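Local coordinates for MW1564 protein (Staphylococcus aureus, PDB 3NTV) that probably transfers a methyl group from S-adenosylmethionine to a hydroxyl of an acceptor, as in the caffeoyl-CoA O-methyltransferase family, at residues S39-R44 with V55-L60; M87-I92 with M145-A150; T80-S85 with K112-T117; T106-A111 with I126-A131. All blocks are in the same frame, centred on the assembly; numbering follows the deposited sequence.

Contact 1. Residues S39-R44 with V55-L60; sequences SIEVLR and VDRLTL. With SO4 (sulfate ion), chain C.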
loop_
_atom_site.group_PDB
_atom_site.type_symbol
_atom_site.label_atom_id
_atom_site.label_comp_id
_atom_site.label_asym_id
_atom_site.label_seq_id
_atom_site.Cartn_x
_atom_site.Cartn_y
_atom_site.Cartn_z
ATOM N N SER A 39 4.727 -21.852 3.110
ATOM C CA SER A 39 5.512 -22.792 3.927
ATOM C C SER A 39 6.581 -22.088 4.785
ATOM O O SER A 39 6.865 -22.537 5.897
ATOM C CB SER A 39 6.168 -23.856 3.048
ATOM O OG SER A 39 6.813 -23.285 1.920
ATOM N N ILE A 40 7.136 -20.972 4.281
ATOM C CA ILE A 40 8.172 -20.193 4.972
ATOM C C ILE A 40 7.690 -19.350 6.170
ATOM O O ILE A 40 8.515 -18.911 6.975
ATOM C CB ILE A 40 9.146 -19.442 4.023
ATOM C CG1 ILE A 40 8.417 -18.514 3.013
ATOM C CG2 ILE A 40 10.145 -20.415 3.356
ATOM C CD1 ILE A 40 8.192 -19.053 1.556
ATOM N N GLU A 41 6.366 -19.170 6.317
ATOM C CA GLU A 41 5.785 -18.413 7.436
ATOM C C GLU A 41 6.196 -18.962 8.809
ATOM O O GLU A 41 6.307 -18.200 9.768
ATOM C CB GLU A 41 4.255 -18.295 7.290
ATOM C CG GLU A 41 3.626 -17.150 8.082
ATOM C CD GLU A 41 4.210 -15.758 7.896
ATOM O OE1 GLU A 41 4.724 -15.450 6.794
ATOM O OE2 GLU A 41 4.120 -14.959 8.854
ATOM N N VAL A 42 6.516 -20.272 8.874
ATOM C CA VAL A 42 6.993 -20.963 10.076
ATOM C C VAL A 42 8.258 -20.284 10.659
ATOM O O VAL A 42 8.463 -20.333 11.871
ATOM C CB VAL A 42 7.196 -22.480 9.788
ATOM C CG1 VAL A 42 7.594 -23.244 11.049
ATOM C CG2 VAL A 42 5.938 -23.093 9.178
ATOM N N LEU A 43 9.066 -19.601 9.810
ATOM C CA LEU A 43 10.278 -18.899 10.252
ATOM C C LEU A 43 10.030 -17.638 11.090
ATOM O O LEU A 43 10.951 -17.188 11.773
ATOM C CB LEU A 43 11.216 -18.592 9.082
ATOM C CG LEU A 43 11.849 -19.807 8.409
ATOM C CD1 LEU A 43 12.294 -19.461 7.029
ATOM C CD2 LEU A 43 13.028 -20.360 9.230
ATOM N N ARG A 44 8.804 -17.066 11.038
ATOM C CA ARG A 44 8.433 -15.886 11.845
ATOM C C ARG A 44 8.623 -16.222 13.338
ATOM O O ARG A 44 9.144 -15.406 14.100
ATOM C CB ARG A 44 6.973 -15.460 11.553
ATOM C CG ARG A 44 6.575 -14.152 12.245
ATOM C CD ARG A 44 5.335 -13.502 11.640
ATOM N NE ARG A 44 5.561 -13.012 10.274
ATOM C CZ ARG A 44 6.124 -11.847 9.966
ATOM N NH1 ARG A 44 6.552 -11.034 10.925
ATOM N NH2 ARG A 44 6.271 -11.489 8.699
ATOM N N VAL A 55 10.793 -8.695 8.422
ATOM C CA VAL A 55 9.826 -7.757 7.843
ATOM C C VAL A 55 8.427 -8.053 8.432
ATOM O O VAL A 55 8.072 -9.223 8.584
ATOM C CB VAL A 55 9.845 -7.880 6.290
ATOM C CG1 VAL A 55 8.819 -6.957 5.634
ATOM C CG2 VAL A 55 11.248 -7.599 5.744
ATOM N N ASP A 56 7.637 -7.009 8.734
ATOM C CA ASP A 56 6.301 -7.237 9.269
ATOM C C ASP A 56 5.362 -7.850 8.241
ATOM O O ASP A 56 5.499 -7.615 7.035
ATOM C CB ASP A 56 5.721 -5.979 9.890
ATOM C CG ASP A 56 6.459 -5.578 11.152
ATOM O OD1 ASP A 56 6.386 -6.331 12.146
ATOM O OD2 ASP A 56 7.177 -4.568 11.118
ATOM N N ARG A 57 4.430 -8.677 8.719
ATOM C CA ARG A 57 3.508 -9.391 7.858
ATOM C C ARG A 57 2.700 -8.527 6.885
ATOM O O ARG A 57 2.638 -8.851 5.700
ATOM C CB ARG A 57 2.573 -10.293 8.681
ATOM C CG ARG A 57 1.618 -11.118 7.813
ATOM C CD ARG A 57 2.362 -12.159 6.962
ATOM N NE ARG A 57 1.466 -12.845 6.032
ATOM C CZ ARG A 57 0.789 -13.951 6.314
ATOM N NH1 ARG A 57 0.888 -14.511 7.515
ATOM N NH2 ARG A 57 -0.015 -14.489 5.410
ATOM N N LEU A 58 2.044 -7.468 7.382
ATOM C CA LEU A 58 1.211 -6.669 6.475
ATOM C C LEU A 58 2.057 -5.914 5.462
ATOM O O LEU A 58 1.663 -5.786 4.302
ATOM C CB LEU A 58 0.257 -5.736 7.250
ATOM C CG LEU A 58 -0.759 -6.477 8.152
ATOM C CD1 LEU A 58 -1.655 -5.487 8.879
ATOM C CD2 LEU A 58 -1.624 -7.462 7.355
ATOM N N THR A 59 3.242 -5.467 5.887
ATOM C CA THR A 59 4.192 -4.787 4.968
ATOM C C THR A 59 4.625 -5.781 3.878
ATOM O O THR A 59 4.616 -5.455 2.689
ATOM C CB THR A 59 5.435 -4.348 5.768
ATOM O OG1 THR A 59 5.032 -3.250 6.613
ATOM C CG2 THR A 59 6.588 -3.913 4.860
ATOM N N LEU A 60 5.015 -6.987 4.284
ATOM C CA LEU A 60 5.429 -8.012 3.327
ATOM C C LEU A 60 4.320 -8.318 2.347
ATOM O O LEU A 60 4.571 -8.383 1.155
ATOM C CB LEU A 60 5.845 -9.294 4.064
ATOM C CG LEU A 60 6.153 -10.450 3.138
ATOM C CD1 LEU A 60 7.597 -10.387 2.664
ATOM C CD2 LEU A 60 5.770 -11.757 3.783
HETATM S S SO4 C . 14.159 -10.835 6.460
HETATM O O1 SO4 C . 14.192 -10.895 4.979
HETATM O O2 SO4 C . 14.642 -12.112 6.964
HETATM O O3 SO4 C . 15.060 -9.742 6.912
HETATM O O4 SO4 C . 12.786 -10.483 6.865
HETATM O O HOH W 1 1.977 -13.510 10.231
HETATM O O HOH W 2 7.915 -8.713 11.918
#
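The nearest CA atoms of the two segments, those of R44 and R57, are 9.1 Å apart, so long side chains span from the 39-44 segment, which leads into helix 43-49, to the first turn of helix 57-70. R44 reaches across with its CG anti to the backbone N (chi1 -174°). Its NH2 donates to V55 O at 2.9 Å, with that oxygen at the edge of the guanidinium, while NH1 adds a weak bond to the same carbonyl. R57 CB sits over one face of this guanidinium. On its own segment R44 NE meets E41 OE2 at 2.8 Å, on the syn side of the carboxylate, and E41 OE2 also forms a long salt bridge with R57 NH1 at 3.5 Å. E41, R44 and R57 thus form a salt-bridge network that would be expected to favour the ionised carboxylate. Waters link E41 OE2 to R57 NH1 and R44 NH1 to D56 OD1. V55 N donates to O4 of a bound sulfate at 3.1 Å. Outside the two segments, Y84 OH bonds to both E41 OE1 and R44 NH2, and D61 takes R57 NE. Helix 84-90 packs against both segments through Q88 and Y84.

Contact 2. Residues M87-I92 with M145-A150; sequences MQFASI and MIFIDA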
loop_
_atom_site.group_PDB
_atom_site.type_symbol
_atom_site.label_atom_id
_atom_site.label_comp_id
_atom_site.label_asym_id
_atom_site.label_seq_id
_atom_site.Cartn_x
_atom_site.Cartn_y
_atom_site.Cartn_z
HETATM N N MSE A 87 12.888 -15.236 0.332
HETATM C CA MSE A 87 12.136 -16.448 -0.010
HETATM C C MSE A 87 10.661 -16.160 -0.236
HETATM O O MSE A 87 10.072 -16.713 -1.156
HETATM C CB MSE A 87 12.325 -17.521 1.048
HETATM C CG MSE A 87 13.769 -17.991 1.126
HETATM SE SE MSE A 87 14.001 -19.431 2.416
HETATM C CE MSE A 87 13.600 -18.458 3.977
ATOM N N GLN A 88 10.074 -15.222 0.543
ATOM C CA GLN A 88 8.677 -14.852 0.340
ATOM C C GLN A 88 8.484 -14.258 -1.057
ATOM O O GLN A 88 7.539 -14.613 -1.746
ATOM C CB GLN A 88 8.199 -13.889 1.444
ATOM C CG GLN A 88 7.975 -14.589 2.787
ATOM C CD GLN A 88 6.654 -15.329 2.872
ATOM O OE1 GLN A 88 5.991 -15.573 1.877
ATOM N NE2 GLN A 88 6.229 -15.685 4.077
ATOM N N PHE A 89 9.422 -13.413 -1.508
ATOM C CA PHE A 89 9.314 -12.831 -2.852
ATOM C C PHE A 89 9.528 -13.905 -3.926
ATOM O O PHE A 89 8.779 -13.944 -4.901
ATOM C CB PHE A 89 10.332 -11.695 -3.051
ATOM C CG PHE A 89 10.246 -10.537 -2.070
ATOM C CD1 PHE A 89 9.038 -10.191 -1.478
ATOM C CD2 PHE A 89 11.366 -9.766 -1.781
ATOM C CE1 PHE A 89 8.952 -9.096 -0.606
ATOM C CE2 PHE A 89 11.279 -8.686 -0.899
ATOM C CZ PHE A 89 10.073 -8.368 -0.317
ATOM N N ALA A 90 10.554 -14.762 -3.753
ATOM C CA ALA A 90 10.843 -15.819 -4.727
ATOM C C ALA A 90 9.691 -16.825 -4.822
ATOM O O ALA A 90 9.468 -17.391 -5.894
ATOM C CB ALA A 90 12.128 -16.539 -4.350
ATOM N N SER A 91 8.921 -16.997 -3.713
ATOM C CA SER A 91 7.794 -17.937 -3.695
ATOM C C SER A 91 6.651 -17.549 -4.611
ATOM O O SER A 91 5.797 -18.391 -4.921
ATOM C CB SER A 91 7.304 -18.184 -2.269
ATOM O OG SER A 91 6.514 -17.090 -1.822
ATOM N N ILE A 92 6.583 -16.260 -5.017
ATOM C CA ILE A 92 5.499 -15.789 -5.873
ATOM C C ILE A 92 5.494 -16.416 -7.282
ATOM O O ILE A 92 4.424 -16.752 -7.828
ATOM C CB ILE A 92 5.484 -14.238 -5.924
ATOM C CG1 ILE A 92 5.295 -13.641 -4.530
ATOM C CG2 ILE A 92 4.429 -13.708 -6.941
ATOM C CD1 ILE A 92 5.673 -12.100 -4.479
HETATM N N MSE A 145 12.882 -3.800 -8.765
HETATM C CA MSE A 145 12.586 -3.329 -7.401
HETATM C C MSE A 145 13.868 -3.392 -6.559
HETATM O O MSE A 145 14.656 -4.338 -6.679
HETATM C CB MSE A 145 11.488 -4.239 -6.758
HETATM C CG MSE A 145 11.210 -3.945 -5.283
HETATM SE SE MSE A 145 9.958 -5.273 -4.580
HETATM C CE MSE A 145 8.314 -4.451 -5.181
ATOM N N ILE A 146 14.054 -2.361 -5.720
ATOM C CA ILE A 146 15.120 -2.285 -4.732
ATOM C C ILE A 146 14.405 -2.192 -3.374
ATOM O O ILE A 146 13.481 -1.380 -3.210
ATOM C CB ILE A 146 16.099 -1.110 -4.995
ATOM C CG1 ILE A 146 16.850 -1.330 -6.343
ATOM C CG2 ILE A 146 17.107 -0.998 -3.821
ATOM C CD1 ILE A 146 17.760 -0.188 -6.814
ATOM N N PHE A 147 14.845 -2.996 -2.406
ATOM C CA PHE A 147 14.245 -2.995 -1.058
ATOM C C PHE A 147 15.279 -2.591 -0.030
ATOM O O PHE A 147 16.300 -3.259 0.121
ATOM C CB PHE A 147 13.640 -4.376 -0.778
ATOM C CG PHE A 147 12.861 -4.557 0.512
ATOM C CD1 PHE A 147 12.121 -3.508 1.053
ATOM C CD2 PHE A 147 12.775 -5.805 1.116
ATOM C CE1 PHE A 147 11.359 -3.685 2.218
ATOM C CE2 PHE A 147 11.996 -5.989 2.270
ATOM C CZ PHE A 147 11.290 -4.925 2.808
ATOM N N ILE A 148 15.061 -1.443 0.621
ATOM C CA ILE A 148 16.002 -0.867 1.604
ATOM C C ILE A 148 15.311 -0.591 2.948
ATOM O O ILE A 148 14.103 -0.388 2.988
ATOM C CB ILE A 148 16.539 0.478 0.997
ATOM C CG1 ILE A 148 17.396 0.240 -0.250
ATOM C CG2 ILE A 148 17.339 1.325 2.007
ATOM C CD1 ILE A 148 17.520 1.601 -1.130
ATOM N N ASP A 149 16.088 -0.556 4.038
ATOM C CA ASP A 149 15.618 -0.155 5.361
ATOM C C ASP A 149 16.223 1.235 5.604
ATOM O O ASP A 149 17.448 1.382 5.547
ATOM C CB ASP A 149 16.058 -1.166 6.414
ATOM C CG ASP A 149 15.641 -0.905 7.855
ATOM O OD1 ASP A 149 15.722 0.263 8.300
ATOM O OD2 ASP A 149 15.303 -1.878 8.558
ATOM N N ALA A 150 15.379 2.267 5.839
ATOM C CA ALA A 150 15.876 3.647 6.015
ATOM C C ALA A 150 16.875 3.807 7.161
ATOM O O ALA A 150 17.683 4.733 7.143
ATOM C CB ALA A 150 14.717 4.593 6.251
#
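F89 swings its ring out from the helix with CG anti to the carbonyl carbon (chi1 -58°), whereas F147 sends its ring from the strand with CG anti to the backbone N (chi1 -175°). These two torsions bring the rings together across backbones whose nearest CA atoms, those of F89 and M145, are 11.0 Å apart. The touch is made by F89 CE2 on F147 CD2 at 3.8 Å, and F89 CZ lies 4.0 Å from F147 CE2. F147 CD2 comes in at the edge of the F89 ring, near its plane; the planes are inclined at 63° and the centroids stand 5.8 Å apart, an oblique aromatic pair. The selenomethionine M145 lies two residues back along the strand. Its SE sits above the face of the F89 ring, 5.4 Å from the centroid, as a distant Met-aromatic contact. F89 thus has F147 at its rim and, farther off, the M145 selenium above its face. I63 and I67 of helix 57-70 and I75 of strand 74-78 add further apolar contacts to F89, while F147 also touches I173 of strand 170-175. Such a buried apolar layer between a helix and the central parallel strands is characteristic of the Rossmann-like fold of this methyltransferase family.

Contact 3. Residues T80-S85 with K112-T117; sequences TAIGYS and KQNLAT. With SO4 (sulfate ion), chain C.
O2 of a bound sulfate is gripped by I82 N and Y84 N, and on its other side I82 offers its carbonyl O to the amide of N114, whose ND2 donates at 2.8 Å along an almost straight path (176° at the hydrogen). This bond follows a lone pair in the carbonyl plane and lies in the amide plane as well, which should fix the rotation of the N114 side chain. It ties helix 105-117 to the turn following strand 74-78, the glycine-containing loop that in Rossmann-like methyltransferases usually lines the S-adenosylmethionine site. The sulfate held there probably comes from the crystallisation liquor. A81 N donates to its O3, and S85 N donates to O1 at 2.7 Å. It thus lies by the start of helix 84-90, where converging backbone N-H groups, and probably the helix dipole, favour an anion. G83, the N-cap residue, takes a positive phi of 82°, and its N donates to T80 OG1 at 2.9 Å in an ST motif that steadies the turn. N114 keeps CG anti to its carbonyl carbon (chi1 -77°), directing the amide out from helix 105-117 to the loop. Besides gripping the carbonyl, N114 ND2 packs 3.7 Å from I82 CB.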
loop_
_atom_site.group_PDB
_atom_site.type_symbol
_atom_site.label_atom_id
_atom_site.label_comp_id
_atom_site.label_asym_id
_atom_site.label_seq_id
_atom_site.Cartn_x
_atom_site.Cartn_y
_atom_site.Cartn_z
ATOM N N THR A 80 19.316 -8.537 5.222
ATOM C CA THR A 80 18.430 -9.612 5.611
ATOM C C THR A 80 18.785 -10.131 6.986
ATOM O O THR A 80 19.942 -10.071 7.413
ATOM C CB THR A 80 18.388 -10.742 4.580
ATOM O OG1 THR A 80 17.274 -11.560 4.921
ATOM C CG2 THR A 80 19.687 -11.573 4.515
ATOM N N ALA A 81 17.779 -10.628 7.676
ATOM C CA ALA A 81 17.991 -11.238 8.958
ATOM C C ALA A 81 18.158 -12.751 8.737
ATOM O O ALA A 81 19.200 -13.302 9.095
ATOM C CB ALA A 81 16.825 -10.945 9.856
ATOM N N ILE A 82 17.171 -13.414 8.108
ATOM C CA ILE A 82 17.239 -14.863 7.894
ATOM C C ILE A 82 16.851 -15.315 6.466
ATOM O O ILE A 82 16.628 -16.507 6.264
ATOM C CB ILE A 82 16.373 -15.604 8.964
ATOM C CG1 ILE A 82 14.856 -15.255 8.840
ATOM C CG2 ILE A 82 16.926 -15.415 10.380
ATOM C CD1 ILE A 82 13.864 -16.031 9.782
ATOM N N GLY A 83 16.735 -14.378 5.525
ATOM C CA GLY A 83 16.321 -14.693 4.154
ATOM C C GLY A 83 14.811 -14.804 4.009
ATOM O O GLY A 83 14.308 -15.238 2.973
ATOM N N TYR A 84 14.065 -14.396 5.048
ATOM C CA TYR A 84 12.610 -14.506 5.041
ATOM C C TYR A 84 11.968 -13.708 3.903
ATOM O O TYR A 84 11.192 -14.269 3.123
ATOM C CB TYR A 84 12.065 -14.120 6.428
ATOM C CG TYR A 84 10.570 -13.955 6.489
ATOM C CD1 TYR A 84 9.738 -15.045 6.715
ATOM C CD2 TYR A 84 9.985 -12.697 6.376
ATOM C CE1 TYR A 84 8.352 -14.889 6.796
ATOM C CE2 TYR A 84 8.608 -12.529 6.452
ATOM C CZ TYR A 84 7.793 -13.629 6.662
ATOM O OH TYR A 84 6.437 -13.442 6.769
ATOM N N SER A 85 12.307 -12.412 3.763
ATOM C CA SER A 85 11.673 -11.658 2.684
ATOM C C SER A 85 12.082 -12.164 1.314
ATOM O O SER A 85 11.221 -12.226 0.431
ATOM C CB SER A 85 11.928 -10.158 2.807
ATOM O OG SER A 85 13.322 -9.928 2.732
ATOM N N LYS A 112 21.648 -18.589 4.348
ATOM C CA LYS A 112 22.188 -19.687 3.549
ATOM C C LYS A 112 21.493 -21.011 3.884
ATOM O O LYS A 112 21.057 -21.717 2.975
ATOM C CB LYS A 112 23.710 -19.805 3.751
ATOM C CG LYS A 112 24.473 -19.974 2.456
ATOM C CD LYS A 112 25.325 -18.764 2.107
ATOM C CE LYS A 112 26.200 -19.070 0.917
ATOM N NZ LYS A 112 25.521 -18.778 -0.379
ATOM N N GLN A 113 21.369 -21.330 5.196
ATOM C CA GLN A 113 20.714 -22.571 5.621
ATOM C C GLN A 113 19.250 -22.602 5.186
ATOM O O GLN A 113 18.782 -23.625 4.689
ATOM C CB GLN A 113 20.845 -22.806 7.134
ATOM C CG GLN A 113 20.369 -24.208 7.584
ATOM C CD GLN A 113 20.922 -25.363 6.763
ATOM O OE1 GLN A 113 20.237 -25.936 5.897
ATOM N NE2 GLN A 113 22.172 -25.734 7.016
ATOM N N ASN A 114 18.537 -21.476 5.346
ATOM C CA ASN A 114 17.130 -21.396 4.938
ATOM C C ASN A 114 16.930 -21.611 3.433
ATOM O O ASN A 114 16.027 -22.355 3.040
ATOM C CB ASN A 114 16.510 -20.093 5.428
ATOM C CG ASN A 114 16.181 -20.141 6.902
ATOM O OD1 ASN A 114 15.952 -21.217 7.481
ATOM N ND2 ASN A 114 16.123 -18.972 7.541
ATOM N N LEU A 115 17.796 -20.998 2.589
ATOM C CA LEU A 115 17.689 -21.171 1.139
ATOM C C LEU A 115 17.867 -22.644 0.760
ATOM O O LEU A 115 17.156 -23.136 -0.117
ATOM C CB LEU A 115 18.711 -20.306 0.391
ATOM C CG LEU A 115 18.565 -18.777 0.488
ATOM C CD1 LEU A 115 19.624 -18.120 -0.370
ATOM C CD2 LEU A 115 17.200 -18.314 0.036
ATOM N N ALA A 116 18.795 -23.354 1.452
ATOM C CA ALA A 116 19.035 -24.780 1.204
ATOM C C ALA A 116 17.821 -25.597 1.653
ATOM O O ALA A 116 17.309 -26.389 0.860
ATOM C CB ALA A 116 20.288 -25.248 1.946
ATOM N N THR A 117 17.344 -25.369 2.896
ATOM C CA THR A 117 16.210 -26.085 3.504
ATOM C C THR A 117 14.935 -25.972 2.673
ATOM O O THR A 117 14.267 -26.982 2.420
ATOM C CB THR A 117 16.013 -25.617 4.957
ATOM O OG1 THR A 117 17.202 -25.865 5.698
ATOM C CG2 THR A 117 14.814 -26.265 5.643
HETATM S S SO4 C . 14.159 -10.835 6.460
HETATM O O1 SO4 C . 14.192 -10.895 4.979
HETATM O O2 SO4 C . 14.642 -12.112 6.964
HETATM O O3 SO4 C . 15.060 -9.742 6.912
HETATM O O4 SO4 C . 12.786 -10.483 6.865
#

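Contact 4. Residues T106-A111 with I126-A131; sequences TMIQYA and IIEGNA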
loop_
_atom_site.group_PDB
_atom_site.type_symbol
_atom_site.label_atom_id
_atom_site.label_comp_id
_atom_site.label_asym_id
_atom_site.label_seq_id
_atom_site.Cartn_x
_atom_site.Cartn_y
_atom_site.Cartn_z
ATOM N N THR A 106 26.429 -13.991 11.023
ATOM C CA THR A 106 25.361 -14.819 11.629
ATOM C C THR A 106 24.124 -14.834 10.714
ATOM O O THR A 106 23.565 -15.903 10.464
ATOM C CB THR A 106 25.026 -14.365 13.067
ATOM O OG1 THR A 106 26.215 -14.406 13.858
ATOM C CG2 THR A 106 23.947 -15.229 13.724
HETATM N N MSE A 107 23.723 -13.654 10.221
HETATM C CA MSE A 107 22.585 -13.472 9.300
HETATM C C MSE A 107 22.853 -14.211 7.981
HETATM O O MSE A 107 21.960 -14.914 7.501
HETATM C CB MSE A 107 22.306 -11.983 9.059
HETATM C CG MSE A 107 21.973 -11.216 10.349
HETATM SE SE MSE A 107 20.565 -12.042 11.414
HETATM C CE MSE A 107 20.978 -11.228 13.159
ATOM N N ILE A 108 24.093 -14.105 7.431
ATOM C CA ILE A 108 24.488 -14.828 6.203
ATOM C C ILE A 108 24.268 -16.341 6.389
ATOM O O ILE A 108 23.624 -16.959 5.547
ATOM C CB ILE A 108 25.939 -14.509 5.763
ATOM C CG1 ILE A 108 26.067 -13.069 5.217
ATOM C CG2 ILE A 108 26.454 -15.535 4.733
ATOM C CD1 ILE A 108 27.509 -12.478 5.320
ATOM N N GLN A 109 24.763 -16.911 7.520
ATOM C CA GLN A 109 24.644 -18.330 7.845
ATOM C C GLN A 109 23.181 -18.791 7.927
ATOM O O GLN A 109 22.838 -19.807 7.314
ATOM C CB GLN A 109 25.410 -18.672 9.139
ATOM C CG GLN A 109 26.922 -18.747 8.964
ATOM C CD GLN A 109 27.623 -19.314 10.183
ATOM O OE1 GLN A 109 27.365 -18.924 11.334
ATOM N NE2 GLN A 109 28.554 -20.234 9.950
ATOM N N TYR A 110 22.325 -18.031 8.645
ATOM C CA TYR A 110 20.880 -18.296 8.796
ATOM C C TYR A 110 20.218 -18.277 7.410
ATOM O O TYR A 110 19.449 -19.190 7.079
ATOM C CB TYR A 110 20.204 -17.197 9.637
ATOM C CG TYR A 110 20.469 -17.196 11.131
ATOM C CD1 TYR A 110 20.938 -18.336 11.783
ATOM C CD2 TYR A 110 20.161 -16.083 11.909
ATOM C CE1 TYR A 110 21.145 -18.348 13.165
ATOM C CE2 TYR A 110 20.336 -16.092 13.294
ATOM C CZ TYR A 110 20.831 -17.225 13.917
ATOM O OH TYR A 110 21.015 -17.223 15.279
ATOM N N ALA A 111 20.488 -17.207 6.620
ATOM C CA ALA A 111 19.912 -17.076 5.279
ATOM C C ALA A 111 20.330 -18.247 4.371
ATOM O O ALA A 111 19.459 -18.853 3.741
ATOM C CB ALA A 111 20.283 -15.736 4.665
ATOM N N ILE A 126 22.930 -14.616 -2.336
ATOM C CA ILE A 126 23.372 -13.852 -1.170
ATOM C C ILE A 126 24.729 -13.283 -1.515
ATOM O O ILE A 126 25.649 -14.040 -1.838
ATOM C CB ILE A 126 23.435 -14.719 0.128
ATOM C CG1 ILE A 126 22.046 -15.274 0.487
ATOM C CG2 ILE A 126 24.049 -13.897 1.320
ATOM C CD1 ILE A 126 22.071 -16.395 1.516
ATOM N N ILE A 127 24.859 -11.956 -1.433
ATOM C CA ILE A 127 26.120 -11.273 -1.694
ATOM C C ILE A 127 26.663 -10.928 -0.301
ATOM O O ILE A 127 26.047 -10.164 0.437
ATOM C CB ILE A 127 25.921 -10.017 -2.607
ATOM C CG1 ILE A 127 25.269 -10.379 -3.963
ATOM C CG2 ILE A 127 27.256 -9.245 -2.810
ATOM C CD1 ILE A 127 26.103 -11.309 -4.911
ATOM N N GLU A 128 27.806 -11.489 0.061
ATOM C CA GLU A 128 28.363 -11.277 1.395
ATOM C C GLU A 128 29.298 -10.085 1.467
ATOM O O GLU A 128 30.284 -10.028 0.742
ATOM C CB GLU A 128 29.103 -12.538 1.835
ATOM C CG GLU A 128 28.211 -13.767 1.845
ATOM C CD GLU A 128 28.950 -15.041 2.178
ATOM O OE1 GLU A 128 29.841 -15.008 3.058
ATOM O OE2 GLU A 128 28.584 -16.090 1.606
ATOM N N GLY A 129 28.980 -9.139 2.327
ATOM C CA GLY A 129 29.829 -7.974 2.491
ATOM C C GLY A 129 29.078 -6.700 2.780
ATOM O O GLY A 129 27.841 -6.671 2.822
ATOM N N ASN A 130 29.843 -5.632 2.978
ATOM C CA ASN A 130 29.308 -4.319 3.269
ATOM C C ASN A 130 28.674 -3.714 2.001
ATOM O O ASN A 130 29.306 -3.690 0.945
ATOM C CB ASN A 130 30.435 -3.447 3.784
ATOM C CG ASN A 130 29.941 -2.166 4.338
ATOM O OD1 ASN A 130 29.392 -1.329 3.625
ATOM N ND2 ASN A 130 30.102 -2.005 5.624
ATOM N N ALA A 131 27.415 -3.250 2.108
ATOM C CA ALA A 131 26.682 -2.712 0.963
ATOM C C ALA A 131 27.271 -1.460 0.342
ATOM O O ALA A 131 26.914 -1.109 -0.778
ATOM C CB ALA A 131 25.206 -2.526 1.298
#
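I126 opens the strand side of the contact by pushing its CD1 against the helix, 3.7 Å from A111 CB. With CG1 anti to the carbonyl carbon (chi1 -61°), the longer branch of I126 runs toward A111, and I126 CD1 also lies 3.8 Å from A111 C. The shorter branch is placed differently: I126 CG2 faces CG1 of I108 at a looser 4.5 Å. On the helix, I108 and A111 are three residues apart, about one turn, and I126 bears on both. K112 and L115 of the same helix continue this patch around I126. The next residue, I127, turns its side chain from helix 106-111 and packs instead on T99 and I101 of strand 97-102 and on helix 135-138. Its backbone pairs with T100 and E102 of strand 97-102, the parallel neighbour of 124-128, itself an outermost strand of the mixed sheet within this chain. Strand 97-102, helix 105-117 and strand 124-128 form a beta-alpha-beta unit, and the helix segment runs nearly antiparallel to strand 126-128, at 157° with the axes 10.0 Å apart. E128 follows, with its CA 7.1 Å from that of I108, the nearest pair of the two segments. Its chain is extended beyond CG and crosses I108 obliquely, so that the methylenes lie along the isoleucine branches, with E128 CB 3.8 Å from I108 CD1, and the carboxylate carbon CD of E128 comes to 3.6 Å from I108 CG2. Past the strand, G129 has backbone angles at which a CB would press on the E128 carbonyl O, and its backbone bonds to E102.

Along the chain contact 1 closes first; contacts 2, 3 and 4 then interleave, contact 3 crossing both others and contact 4 falling between the two segments of contact 2. Contact 1 lies about 12 Å, centre to centre, from each of contacts 2 and 3 and touches both, whereas contacts 3 and 4 are about 9 Å apart and share helix 105-117. Contacts 2 and 3 share helix 84-90. Contacts 2 and 4 reach the same mixed sheet, at strand 143-149 in its middle and at its edge strand 124-128. The sulfate is held by V55 N of contact 1 and by the 80-85 loop of contact 3, so both meet at one anion, probably near the cofactor site.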